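Local coordinates for minor structural protein 5 (Lactococcus phage Tuc2009, PDB 5E7T) that probably binds saccharides on the bacterial host surface, as a baseplate-associated structural protein of the phage carrying a galactose-binding-like beta-sandwich domain, at residues B[56-61]-B[161-166]; B[92-97]-B[129-134]; B[98-103]-B[167-172]; B[108-113]-B[125-130]. All blocks are in the same frame, centred on the assembly; numbering follows the deposited sequence.

Contact 1 (B[56-61]-B[161-166]); sequences VTMKGT and LNVGFF
Met58 and Val56 of strand 53-60 face Leu161, Val163 and Phe165 of strand 157-166, where the two antiparallel sheets of a beta sandwich lie one on the other. The short strand segments approach to 7.2 Å between axes at an angle of 34°, so side chains, not backbone bonds, fill the gap. Met58 and Phe165 do most of the filling. The Met58 chain folds at chi2 (-84°) and again at chi3, which drops CE between two branched residues, 3.7 Å from Leu161 CG and 3.6 Å from Val163 CG1. An unbranched, flexible thioether suits this slot, since it can bend to the space its neighbours leave. Alongside, Val56 CG1 and Leu161 CD2 meet tip to tip at 4.0 Å. At the other end Phe165 reaches across to strand 53-60: Met58 CB lies in the plane of its ring, at the edge, 3.9 Å from CZ, while Gly60, without a side chain, lets the ring come up against its backbone, with Gly60 N 3.7 Å from Phe165 CD2. The outer side is looser. Lys59 starts away from strand 157-166 and pairs its NZ with Glu170 in a salt bridge, and exposed Thr61 adds only a marginal backbone contact with Phe165. The side-chain contacts are apolar, so cohesion here probably rests on close packing and exclusion of water, with Phe165 also lying against the backbone of strand 53-60.

Contact 2 (B[92-97]-B[129-134]); sequences VMFTSW and KDPSKM
Pro131 packs into the corner made by the Phe94 and Trp97 rings, giving each a CH-pi contact and securing an Asx-turn loop to strand 85-98 of the sandwich. Its CG sits over the centre of the Phe94 ring, 3.4 Å from the centroid. The neighbouring CD lies over one face of the Trp97 indole, 3.3 Å from the centroid of the six-membered ring. Proline suits the spot because its rigid ring presents two neighbouring methylenes to the two rings; CD, bonded to the nitrogen, is the more polarised. With CG of Trp97 anti to the backbone N (chi1 179°), the indole face turns toward Pro131; Ser132 CB comes to 3.7 Å from CD1, and Lys129 O lies obliquely, 3.5 Å from CZ2. One shell out, Asp130 holds the turn: its OD1 takes both the hydroxyl of Ser132, on the syn side, and the Ser132 amide N-H. The two bonds fix the carboxylate beside the indole, their planes only 10° apart. Leu135 packs on both rings, and another protein hydrogen-bonds Ser132 OG. In the plane of the Phe94 ring, at its edge, a water accepts from Phe94 N and donates to Met134 O, each at 2.8 Å.

Contact 3 (B[98-103]-B[167-172]); sequences NVPAGT and GQQEGS
Asn98 and Ser172 form an antiparallel hydrogen-bonded pair where strands 85-98 and 171-184 meet at the end of their beta sheet, and the loops beyond it continue the contact. Asn98 N donates to Ser172 O (2.8 Å), and Ser172 N returns a bond to Asn98 O (2.9 Å). Farther out, Gln169 lies across the Pro100 ring. Its CB rests 3.7 Å from Pro100 CG and is also near the hydroxyl of Thr103; CG, anti to the carbonyl carbon (chi1 -72°), touches nothing of Pro100 but carries the extended chain on, so that CD lies 3.8 Å from Pro100 CB; and at the tip OE1 approaches that same CB at 3.4 Å, with NE2 a little farther off. A long side chain with a polar end fits an exposed site like this, its CB and amide end lying against the proline. The Gln169 backbone is held too: Thr103 OG1 donates to Gln169 O at 2.8 Å, arriving above the carbonyl plane. Threonine can do this while its methyl faces the backbone near Gly171. Gly167, with a positive phi of 132° that glycine readily adopts, directs a CA-H at Gly102 O, 3.6 Å from its CA.

Contact 4 (B[108-113]-B[125-130]); sequences FWMRQR and IDLPKD. With SO4 (sulfate ion), chain G.
Phe108 swings its ring beneath Leu127 because its CG stands anti to the backbone N (chi1 -174°), and Leu127, with CG beside its own N (chi1 -65°), sets CB over the centre of the ring, 3.6 Å from the centroid. Pro128 O meets the same ring at its edge. Met110 runs out straight beyond CG, so its CE reaches Leu127 CD1 at 4.0 Å, while its CB touches Ile125 CG2. These apolar groups suit the buried face of the hairpin of strands 104-114 and 121-126. The backbone fixes their register: Leu127 N donates to Phe108 O at 3.0 Å in an almost straight bond (179°), Met110 N donates to Ile125 O, and the return bond from Ile125 N is weak. On the other face, Asp126 OD1 lies at the edge of the Trp109 indole, 3.6 Å from CD1, the two planes nearly coplanar. Arg111 spreads its guanidinium over a face of that indole, with NE bonded to Thr124. Arg113 NH2 bonds O2 of a sulfate, probably from the crystallisation liquor, at 2.8 Å, and NH1 does so weakly. One face is hydrocarbon; the other stacks Arg111 on buried Trp109 beside Asp126, and Arg113 beyond can hold a sulfate.

Overall arrangement
All four contacts lie within the same beta-sandwich domain, on one side of the chain's centre. Contact 1 spans the two sheets, and its centre is about 10 Å from that of contact 3, 12 Å from contact 4 and 13 Å from contact 2. Contacts 2 and 3 involve neighbouring strands 85-98 and 171-184 of the five-stranded sheet, contact 4 the hairpin of inner strand 104-114 and edge strand 121-126 in the four-stranded sheet. In sequence, contacts 2 and 4 nest inside the loop closed by contact 1, ending on shared Lys129 and Asp130, whereas contact 3 crosses contacts 1 and 2. Phe94 packing on Phe108 links contacts 2 and 4, tying distant segments together.

Contact 1 (B[56-61]-B[161-166])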
loop_
_atom_site.group_PDB
_atom_site.type_symbol
_atom_site.label_atom_id
_atom_site.label_comp_id
_atom_site.label_asym_id
_atom_site.label_seq_id
_atom_site.Cartn_x
_atom_site.Cartn_y
_atom_site.Cartn_z
ATOM N N VAL B 56 1.075 -14.023 57.516
ATOM C CA VAL B 56 -0.195 -14.706 57.254
ATOM C C VAL B 56 -0.692 -15.317 58.552
ATOM O O VAL B 56 0.105 -15.794 59.361
ATOM C CB VAL B 56 -0.113 -15.736 56.079
ATOM C CG1 VAL B 56 0.675 -16.986 56.465
ATOM C CG2 VAL B 56 -1.498 -16.104 55.553
ATOM N N THR B 57 -2.012 -15.290 58.738
ATOM C CA THR B 57 -2.711 -15.765 59.924
ATOM C C THR B 57 -3.613 -16.929 59.547
ATOM O O THR B 57 -4.479 -16.792 58.694
ATOM C CB THR B 57 -3.482 -14.587 60.531
ATOM O OG1 THR B 57 -2.607 -13.461 60.698
ATOM C CG2 THR B 57 -4.162 -14.930 61.809
ATOM N N MET B 58 -3.401 -18.064 60.175
ATOM C CA MET B 58 -4.166 -19.275 59.945
ATOM C C MET B 58 -5.142 -19.438 61.103
ATOM O O MET B 58 -4.706 -19.433 62.255
ATOM C CB MET B 58 -3.227 -20.474 59.862
ATOM C CG MET B 58 -2.004 -20.238 59.009
ATOM S SD MET B 58 -2.364 -20.535 57.293
ATOM C CE MET B 58 -1.672 -22.088 57.101
ATOM N N LYS B 59 -6.465 -19.562 60.793
ATOM C CA LYS B 59 -7.591 -19.640 61.743
ATOM C C LYS B 59 -8.597 -20.706 61.296
ATOM O O LYS B 59 -9.039 -20.711 60.147
ATOM C CB LYS B 59 -8.293 -18.267 61.763
ATOM C CG LYS B 59 -9.099 -17.918 62.996
ATOM C CD LYS B 59 -9.353 -16.413 62.976
ATOM C CE LYS B 59 -10.280 -15.924 64.057
ATOM N NZ LYS B 59 -11.707 -16.285 63.792
ATOM N N GLY B 60 -8.992 -21.567 62.213
ATOM C CA GLY B 60 -9.964 -22.594 61.880
ATOM C C GLY B 60 -10.489 -23.345 63.078
ATOM O O GLY B 60 -9.856 -23.343 64.140
ATOM N N THR B 61 -11.664 -23.994 62.901
ATOM C CA THR B 61 -12.316 -24.820 63.923
ATOM C C THR B 61 -12.731 -26.125 63.238
ATOM O O THR B 61 -13.607 -26.098 62.373
ATOM C CB THR B 61 -13.476 -24.054 64.606
ATOM O OG1 THR B 61 -13.199 -22.653 64.610
ATOM C CG2 THR B 61 -13.723 -24.514 66.026
ATOM N N LEU B 161 0.632 -24.235 51.726
ATOM C CA LEU B 161 1.020 -24.035 53.108
ATOM C C LEU B 161 -0.267 -24.471 53.805
ATOM O O LEU B 161 -1.310 -23.823 53.617
ATOM C CB LEU B 161 1.342 -22.570 53.438
ATOM C CG LEU B 161 1.333 -22.201 54.925
ATOM C CD1 LEU B 161 2.429 -22.872 55.677
ATOM C CD2 LEU B 161 1.454 -20.722 55.111
ATOM N N ASN B 162 -0.209 -25.588 54.555
ATOM C CA ASN B 162 -1.357 -26.166 55.227
ATOM C C ASN B 162 -1.153 -26.323 56.720
ATOM O O ASN B 162 -0.026 -26.513 57.178
ATOM C CB ASN B 162 -1.613 -27.523 54.607
ATOM C CG ASN B 162 -2.875 -28.219 55.026
ATOM O OD1 ASN B 162 -2.850 -29.109 55.884
ATOM N ND2 ASN B 162 -3.984 -27.905 54.351
ATOM N N VAL B 163 -2.265 -26.275 57.473
ATOM C CA VAL B 163 -2.383 -26.529 58.911
ATOM C C VAL B 163 -3.808 -27.009 59.182
ATOM O O VAL B 163 -4.729 -26.608 58.469
ATOM C CB VAL B 163 -1.948 -25.366 59.841
ATOM C CG1 VAL B 163 -2.920 -24.208 59.788
ATOM C CG2 VAL B 163 -1.770 -25.846 61.285
ATOM N N GLY B 164 -3.954 -27.882 60.176
ATOM C CA GLY B 164 -5.225 -28.437 60.598
ATOM C C GLY B 164 -5.467 -28.184 62.060
ATOM O O GLY B 164 -4.628 -28.514 62.900
ATOM N N PHE B 165 -6.610 -27.560 62.360
ATOM C CA PHE B 165 -7.037 -27.250 63.720
ATOM C C PHE B 165 -8.240 -28.136 64.018
ATOM O O PHE B 165 -9.291 -28.004 63.382
ATOM C CB PHE B 165 -7.419 -25.776 63.860
ATOM C CG PHE B 165 -6.388 -24.756 63.434
ATOM C CD1 PHE B 165 -5.457 -24.265 64.340
ATOM C CD2 PHE B 165 -6.417 -24.208 62.162
ATOM C CE1 PHE B 165 -4.559 -23.260 63.972
ATOM C CE2 PHE B 165 -5.527 -23.201 61.800
ATOM C CZ PHE B 165 -4.608 -22.730 62.709
ATOM N N PHE B 166 -8.050 -29.093 64.923
ATOM C CA PHE B 166 -9.104 -30.020 65.297
ATOM C C PHE B 166 -9.292 -30.062 66.795
ATOM O O PHE B 166 -8.324 -30.000 67.559
ATOM C CB PHE B 166 -8.884 -31.407 64.683
ATOM C CG PHE B 166 -9.010 -31.373 63.182
ATOM C CD1 PHE B 166 -10.255 -31.454 62.571
ATOM C CD2 PHE B 166 -7.888 -31.191 62.377
ATOM C CE1 PHE B 166 -10.381 -31.368 61.186
ATOM C CE2 PHE B 166 -8.017 -31.112 60.987
ATOM C CZ PHE B 166 -9.268 -31.192 60.404
#

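Contact 2 (B[92-97]-B[129-134])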
loop_
_atom_site.group_PDB
_atom_site.type_symbol
_atom_site.label_atom_id
_atom_site.label_comp_id
_atom_site.label_asym_id
_atom_site.label_seq_id
_atom_site.Cartn_x
_atom_site.Cartn_y
_atom_site.Cartn_z
ATOM N N VAL B 92 11.315 -18.787 59.793
ATOM C CA VAL B 92 9.935 -18.728 60.236
ATOM C C VAL B 92 9.808 -18.073 61.626
ATOM O O VAL B 92 10.664 -18.288 62.491
ATOM C CB VAL B 92 9.407 -20.180 60.130
ATOM C CG1 VAL B 92 8.842 -20.726 61.427
ATOM C CG2 VAL B 92 8.433 -20.317 58.982
ATOM N N MET B 93 8.775 -17.242 61.822
ATOM C CA MET B 93 8.568 -16.559 63.100
ATOM C C MET B 93 7.119 -16.518 63.486
ATOM O O MET B 93 6.285 -16.130 62.673
ATOM C CB MET B 93 9.147 -15.149 63.070
ATOM C CG MET B 93 8.704 -14.270 64.197
ATOM S SD MET B 93 9.900 -12.973 64.408
ATOM C CE MET B 93 8.931 -11.866 65.178
ATOM N N PHE B 94 6.820 -16.898 64.731
ATOM C CA PHE B 94 5.455 -16.886 65.204
ATOM C C PHE B 94 5.318 -15.716 66.121
ATOM O O PHE B 94 5.979 -15.674 67.166
ATOM C CB PHE B 94 5.098 -18.207 65.904
ATOM C CG PHE B 94 5.078 -19.401 64.978
ATOM C CD1 PHE B 94 6.263 -20.042 64.612
ATOM C CD2 PHE B 94 3.880 -19.887 64.469
ATOM C CE1 PHE B 94 6.240 -21.162 63.783
ATOM C CE2 PHE B 94 3.866 -20.988 63.618
ATOM C CZ PHE B 94 5.044 -21.622 63.287
ATOM N N THR B 95 4.485 -14.744 65.714
ATOM C CA THR B 95 4.258 -13.527 66.482
ATOM C C THR B 95 3.069 -13.657 67.427
ATOM O O THR B 95 2.938 -12.870 68.372
ATOM C CB THR B 95 4.158 -12.337 65.558
ATOM O OG1 THR B 95 2.975 -12.437 64.785
ATOM C CG2 THR B 95 5.322 -12.239 64.629
ATOM N N SER B 96 2.208 -14.649 67.175
ATOM C CA SER B 96 0.996 -14.923 67.950
ATOM C C SER B 96 0.657 -16.387 67.807
ATOM O O SER B 96 0.710 -16.908 66.695
ATOM C CB SER B 96 -0.161 -14.060 67.444
ATOM O OG SER B 96 -1.430 -14.681 67.567
ATOM N N TRP B 97 0.313 -17.053 68.911
ATOM C CA TRP B 97 -0.052 -18.472 68.901
ATOM C C TRP B 97 -1.229 -18.694 69.862
ATOM O O TRP B 97 -1.029 -18.806 71.069
ATOM C CB TRP B 97 1.169 -19.348 69.242
ATOM C CG TRP B 97 0.891 -20.822 69.286
ATOM C CD1 TRP B 97 0.515 -21.550 70.371
ATOM C CD2 TRP B 97 0.983 -21.748 68.192
ATOM N NE1 TRP B 97 0.298 -22.862 70.009
ATOM C CE2 TRP B 97 0.589 -23.011 68.679
ATOM C CE3 TRP B 97 1.328 -21.625 66.839
ATOM C CZ2 TRP B 97 0.592 -24.152 67.881
ATOM C CZ3 TRP B 97 1.314 -22.751 66.045
ATOM C CH2 TRP B 97 0.945 -24.000 66.564
ATOM N N LYS B 129 5.088 -27.675 65.208
ATOM C CA LYS B 129 3.772 -28.066 65.733
ATOM C C LYS B 129 3.375 -27.298 67.022
ATOM O O LYS B 129 2.178 -27.192 67.281
ATOM C CB LYS B 129 3.670 -29.592 65.897
ATOM C CG LYS B 129 2.860 -30.280 64.761
ATOM C CD LYS B 129 3.400 -31.663 64.314
ATOM C CE LYS B 129 3.323 -31.875 62.818
ATOM N NZ LYS B 129 4.170 -30.895 62.047
ATOM N N ASP B 130 4.339 -26.699 67.791
ATOM C CA ASP B 130 4.019 -25.887 68.984
ATOM C C ASP B 130 5.152 -24.917 69.270
ATOM O O ASP B 130 6.018 -25.193 70.081
ATOM C CB ASP B 130 3.697 -26.735 70.240
ATOM C CG ASP B 130 3.274 -25.926 71.462
ATOM O OD1 ASP B 130 3.409 -24.674 71.424
ATOM O OD2 ASP B 130 2.785 -26.545 72.459
ATOM N N PRO B 131 5.159 -23.748 68.635
ATOM C CA PRO B 131 6.217 -22.773 68.904
ATOM C C PRO B 131 5.866 -21.786 70.023
ATOM O O PRO B 131 6.480 -20.710 70.095
ATOM C CB PRO B 131 6.314 -22.054 67.589
ATOM C CG PRO B 131 4.925 -22.051 67.108
ATOM C CD PRO B 131 4.254 -23.268 67.582
ATOM N N SER B 132 4.915 -22.143 70.916
ATOM C CA SER B 132 4.495 -21.216 71.961
ATOM C C SER B 132 5.609 -20.792 72.899
ATOM O O SER B 132 5.577 -19.665 73.389
ATOM C CB SER B 132 3.307 -21.755 72.735
ATOM O OG SER B 132 3.654 -22.913 73.465
ATOM N N LYS B 133 6.631 -21.641 73.114
ATOM C CA LYS B 133 7.696 -21.220 74.026
ATOM C C LYS B 133 8.856 -20.554 73.283
ATOM O O LYS B 133 9.768 -20.077 73.929
ATOM C CB LYS B 133 8.130 -22.357 74.951
ATOM C CG LYS B 133 6.898 -23.044 75.484
ATOM C CD LYS B 133 6.882 -23.467 76.911
ATOM C CE LYS B 133 5.648 -24.338 77.191
ATOM N NZ LYS B 133 4.371 -23.742 76.677
ATOM N N MET B 134 8.746 -20.398 71.948
ATOM C CA MET B 134 9.753 -19.771 71.077
ATOM C C MET B 134 9.125 -18.647 70.218
ATOM O O MET B 134 9.435 -18.536 69.032
ATOM C CB MET B 134 10.380 -20.841 70.135
ATOM C CG MET B 134 10.825 -22.126 70.827
ATOM S SD MET B 134 9.504 -23.362 70.889
ATOM C CE MET B 134 9.654 -24.066 69.293
HETATM O O HOH W 1 8.940 -17.733 66.440
#

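Contact 3 (B[98-103]-B[167-172])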
loop_
_atom_site.group_PDB
_atom_site.type_symbol
_atom_site.label_atom_id
_atom_site.label_comp_id
_atom_site.label_asym_id
_atom_site.label_seq_id
_atom_site.Cartn_x
_atom_site.Cartn_y
_atom_site.Cartn_z
ATOM N N ASN B 98 -2.458 -18.706 69.325
ATOM C CA ASN B 98 -3.691 -18.873 70.105
ATOM C C ASN B 98 -4.351 -20.188 69.793
ATOM O O ASN B 98 -5.309 -20.240 69.026
ATOM C CB ASN B 98 -4.660 -17.690 69.914
ATOM C CG ASN B 98 -4.003 -16.322 69.997
ATOM O OD1 ASN B 98 -3.819 -15.638 68.976
ATOM N ND2 ASN B 98 -3.617 -15.902 71.208
ATOM N N VAL B 99 -3.798 -21.257 70.365
ATOM C CA VAL B 99 -4.269 -22.627 70.203
ATOM C C VAL B 99 -4.620 -23.185 71.603
ATOM O O VAL B 99 -3.737 -23.473 72.424
ATOM C CB VAL B 99 -3.246 -23.492 69.430
ATOM C CG1 VAL B 99 -3.689 -24.946 69.368
ATOM C CG2 VAL B 99 -3.009 -22.945 68.028
ATOM N N PRO B 100 -5.930 -23.319 71.886
ATOM C CA PRO B 100 -6.368 -23.777 73.213
ATOM C C PRO B 100 -6.026 -25.225 73.547
ATOM O O PRO B 100 -5.370 -25.913 72.757
ATOM C CB PRO B 100 -7.883 -23.546 73.182
ATOM C CG PRO B 100 -8.120 -22.628 72.056
ATOM C CD PRO B 100 -7.088 -22.986 71.045
ATOM N N ALA B 101 -6.476 -25.675 74.739
ATOM C CA ALA B 101 -6.262 -27.009 75.286
ATOM C C ALA B 101 -6.771 -28.153 74.392
ATOM O O ALA B 101 -5.999 -29.065 74.046
ATOM C CB ALA B 101 -6.886 -27.102 76.662
ATOM N N GLY B 102 -8.052 -28.089 74.028
ATOM C CA GLY B 102 -8.692 -29.114 73.214
ATOM C C GLY B 102 -8.234 -29.169 71.777
ATOM O O GLY B 102 -8.395 -30.202 71.121
ATOM N N THR B 103 -7.643 -28.065 71.289
ATOM C CA THR B 103 -7.227 -27.904 69.900
ATOM C C THR B 103 -5.822 -28.473 69.620
ATOM O O THR B 103 -4.833 -28.140 70.279
ATOM C CB THR B 103 -7.403 -26.456 69.465
ATOM O OG1 THR B 103 -8.628 -25.979 70.025
ATOM C CG2 THR B 103 -7.461 -26.315 67.958
ATOM N N GLY B 167 -10.546 -30.122 67.196
ATOM C CA GLY B 167 -10.933 -30.094 68.590
ATOM C C GLY B 167 -12.044 -29.092 68.792
ATOM O O GLY B 167 -12.455 -28.411 67.841
ATOM N N GLN B 168 -12.516 -28.995 70.043
ATOM C CA GLN B 168 -13.641 -28.162 70.466
ATOM C C GLN B 168 -13.527 -26.699 70.065
ATOM O O GLN B 168 -14.441 -26.181 69.410
ATOM C CB GLN B 168 -13.853 -28.297 71.980
ATOM C CG GLN B 168 -15.288 -28.547 72.386
ATOM C CD GLN B 168 -15.345 -29.436 73.606
ATOM O OE1 GLN B 168 -15.431 -30.673 73.502
ATOM N NE2 GLN B 168 -15.272 -28.825 74.791
ATOM N N GLN B 169 -12.398 -26.045 70.431
ATOM C CA GLN B 169 -12.198 -24.625 70.183
ATOM C C GLN B 169 -11.412 -24.297 68.941
ATOM O O GLN B 169 -10.694 -25.135 68.386
ATOM C CB GLN B 169 -11.555 -23.961 71.390
ATOM C CG GLN B 169 -12.477 -23.809 72.586
ATOM C CD GLN B 169 -11.656 -23.493 73.802
ATOM O OE1 GLN B 169 -10.992 -24.370 74.377
ATOM N NE2 GLN B 169 -11.623 -22.221 74.175
ATOM N N GLU B 170 -11.560 -23.050 68.500
ATOM C CA GLU B 170 -10.869 -22.510 67.342
ATOM C C GLU B 170 -9.435 -22.315 67.739
ATOM O O GLU B 170 -9.144 -21.940 68.883
ATOM C CB GLU B 170 -11.474 -21.151 66.966
ATOM C CG GLU B 170 -10.877 -20.503 65.739
ATOM C CD GLU B 170 -11.421 -19.119 65.479
ATOM O OE1 GLU B 170 -11.089 -18.188 66.249
ATOM O OE2 GLU B 170 -12.193 -18.968 64.504
ATOM N N GLY B 171 -8.560 -22.545 66.776
ATOM C CA GLY B 171 -7.137 -22.317 66.912
ATOM C C GLY B 171 -6.698 -21.357 65.840
ATOM O O GLY B 171 -7.240 -21.375 64.726
ATOM N N SER B 172 -5.713 -20.519 66.167
ATOM C CA SER B 172 -5.128 -19.552 65.224
ATOM C C SER B 172 -3.694 -19.193 65.592
ATOM O O SER B 172 -3.291 -19.333 66.743
ATOM C CB SER B 172 -5.980 -18.287 65.111
ATOM O OG SER B 172 -6.277 -17.774 66.399
#

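Contact 4 (B[108-113]-B[125-130])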
loop_
_atom_site.group_PDB
_atom_site.type_symbol
_atom_site.label_atom_id
_atom_site.label_comp_id
_atom_site.label_asym_id
_atom_site.label_seq_id
_atom_site.Cartn_x
_atom_site.Cartn_y
_atom_site.Cartn_z
ATOM N N PHE B 108 0.945 -29.755 59.466
ATOM C CA PHE B 108 1.443 -28.393 59.443
ATOM C C PHE B 108 2.714 -28.401 58.643
ATOM O O PHE B 108 3.771 -28.764 59.180
ATOM C CB PHE B 108 1.656 -27.850 60.888
ATOM C CG PHE B 108 2.035 -26.388 60.967
ATOM C CD1 PHE B 108 1.787 -25.523 59.898
ATOM C CD2 PHE B 108 2.626 -25.870 62.111
ATOM C CE1 PHE B 108 2.161 -24.177 59.960
ATOM C CE2 PHE B 108 2.991 -24.513 62.181
ATOM C CZ PHE B 108 2.763 -23.680 61.105
ATOM N N TRP B 109 2.613 -28.016 57.361
ATOM C CA TRP B 109 3.750 -28.013 56.438
ATOM C C TRP B 109 3.598 -27.124 55.192
ATOM O O TRP B 109 2.516 -26.590 54.947
ATOM C CB TRP B 109 4.100 -29.448 56.001
ATOM C CG TRP B 109 2.951 -30.413 55.824
ATOM C CD1 TRP B 109 2.737 -31.557 56.535
ATOM C CD2 TRP B 109 1.923 -30.378 54.804
ATOM N NE1 TRP B 109 1.622 -32.212 56.057
ATOM C CE2 TRP B 109 1.101 -31.507 54.999
ATOM C CE3 TRP B 109 1.573 -29.461 53.794
ATOM C CZ2 TRP B 109 -0.015 -31.762 54.204
ATOM C CZ3 TRP B 109 0.492 -29.744 52.981
ATOM C CH2 TRP B 109 -0.299 -30.868 53.204
ATOM N N MET B 110 4.706 -26.956 54.416
ATOM C CA MET B 110 4.768 -26.263 53.115
ATOM C C MET B 110 5.113 -27.379 52.159
ATOM O O MET B 110 6.210 -27.946 52.238
ATOM C CB MET B 110 5.858 -25.208 53.079
ATOM C CG MET B 110 5.430 -23.896 53.609
ATOM S SD MET B 110 6.868 -22.833 53.712
ATOM C CE MET B 110 6.217 -21.574 54.658
ATOM N N ARG B 111 4.148 -27.778 51.330
ATOM C CA ARG B 111 4.351 -28.969 50.529
ATOM C C ARG B 111 3.827 -28.924 49.099
ATOM O O ARG B 111 2.718 -28.432 48.843
ATOM C CB ARG B 111 3.717 -30.151 51.305
ATOM C CG ARG B 111 3.190 -31.351 50.512
ATOM C CD ARG B 111 2.711 -32.483 51.405
ATOM N NE ARG B 111 3.624 -32.739 52.517
ATOM C CZ ARG B 111 3.411 -33.601 53.510
ATOM N NH1 ARG B 111 2.309 -34.348 53.533
ATOM N NH2 ARG B 111 4.296 -33.716 54.495
ATOM N N GLN B 112 4.644 -29.500 48.185
ATOM C CA GLN B 112 4.316 -29.780 46.787
ATOM C C GLN B 112 3.919 -31.247 46.867
ATOM O O GLN B 112 4.661 -32.044 47.465
ATOM C CB GLN B 112 5.534 -29.648 45.869
ATOM C CG GLN B 112 5.652 -28.327 45.159
ATOM C CD GLN B 112 6.844 -28.311 44.231
ATOM O OE1 GLN B 112 7.972 -28.634 44.628
ATOM N NE2 GLN B 112 6.644 -27.846 42.996
ATOM N N ARG B 113 2.739 -31.605 46.331
ATOM C CA ARG B 113 2.232 -32.978 46.404
ATOM C C ARG B 113 1.253 -33.309 45.299
ATOM O O ARG B 113 0.702 -32.401 44.682
ATOM C CB ARG B 113 1.552 -33.216 47.762
ATOM C CG ARG B 113 0.216 -32.503 47.938
ATOM C CD ARG B 113 -0.338 -32.851 49.277
ATOM N NE ARG B 113 -1.635 -32.231 49.489
ATOM C CZ ARG B 113 -2.424 -32.494 50.523
ATOM N NH1 ARG B 113 -2.051 -33.376 51.443
ATOM N NH2 ARG B 113 -3.595 -31.885 50.643
ATOM N N ILE B 125 8.240 -29.675 53.767
ATOM C CA ILE B 125 8.935 -29.209 54.959
ATOM C C ILE B 125 7.938 -28.972 56.081
ATOM O O ILE B 125 7.031 -28.154 55.946
ATOM C CB ILE B 125 9.886 -28.008 54.703
ATOM C CG1 ILE B 125 10.755 -27.716 55.946
ATOM C CG2 ILE B 125 9.145 -26.745 54.164
ATOM C CD1 ILE B 125 11.859 -26.856 55.680
ATOM N N ASP B 126 8.097 -29.722 57.183
ATOM C CA ASP B 126 7.254 -29.621 58.366
ATOM C C ASP B 126 7.574 -28.311 59.088
ATOM O O ASP B 126 8.737 -27.904 59.167
ATOM C CB ASP B 126 7.531 -30.791 59.321
ATOM C CG ASP B 126 6.771 -32.097 59.126
ATOM O OD1 ASP B 126 5.816 -32.124 58.298
ATOM O OD2 ASP B 126 7.110 -33.093 59.835
ATOM N N LEU B 127 6.533 -27.658 59.606
ATOM C CA LEU B 127 6.666 -26.419 60.353
ATOM C C LEU B 127 6.394 -26.717 61.824
ATOM O O LEU B 127 5.806 -27.775 62.096
ATOM C CB LEU B 127 5.764 -25.328 59.775
ATOM C CG LEU B 127 6.109 -24.868 58.356
ATOM C CD1 LEU B 127 5.341 -23.631 57.999
ATOM C CD2 LEU B 127 7.590 -24.623 58.185
ATOM N N PRO B 128 6.911 -25.893 62.787
ATOM C CA PRO B 128 6.783 -26.243 64.210
ATOM C C PRO B 128 5.373 -26.462 64.697
ATOM O O PRO B 128 4.569 -25.552 64.629
ATOM C CB PRO B 128 7.476 -25.076 64.922
ATOM C CG PRO B 128 8.475 -24.606 63.951
ATOM C CD PRO B 128 7.714 -24.660 62.645
ATOM N N LYS B 129 5.088 -27.675 65.208
ATOM C CA LYS B 129 3.772 -28.066 65.733
ATOM C C LYS B 129 3.375 -27.298 67.022
ATOM O O LYS B 129 2.178 -27.192 67.281
ATOM C CB LYS B 129 3.670 -29.592 65.897
ATOM C CG LYS B 129 2.860 -30.280 64.761
ATOM C CD LYS B 129 3.400 -31.663 64.314
ATOM C CE LYS B 129 3.323 -31.875 62.818
ATOM N NZ LYS B 129 4.170 -30.895 62.047
ATOM N N ASP B 130 4.339 -26.699 67.791
ATOM C CA ASP B 130 4.019 -25.887 68.984
ATOM C C ASP B 130 5.152 -24.917 69.270
ATOM O O ASP B 130 6.018 -25.193 70.081
ATOM C CB ASP B 130 3.697 -26.735 70.240
ATOM C CG ASP B 130 3.274 -25.926 71.462
ATOM O OD1 ASP B 130 3.409 -24.674 71.424
ATOM O OD2 ASP B 130 2.785 -26.545 72.459
HETATM S S SO4 G . -5.091 -32.889 53.947
HETATM O O1 SO4 G . -4.088 -33.587 54.764
HETATM O O2 SO4 G . -5.019 -33.399 52.573
HETATM O O3 SO4 G . -6.445 -33.116 54.462
HETATM O O4 SO4 G . -4.821 -31.451 53.983
#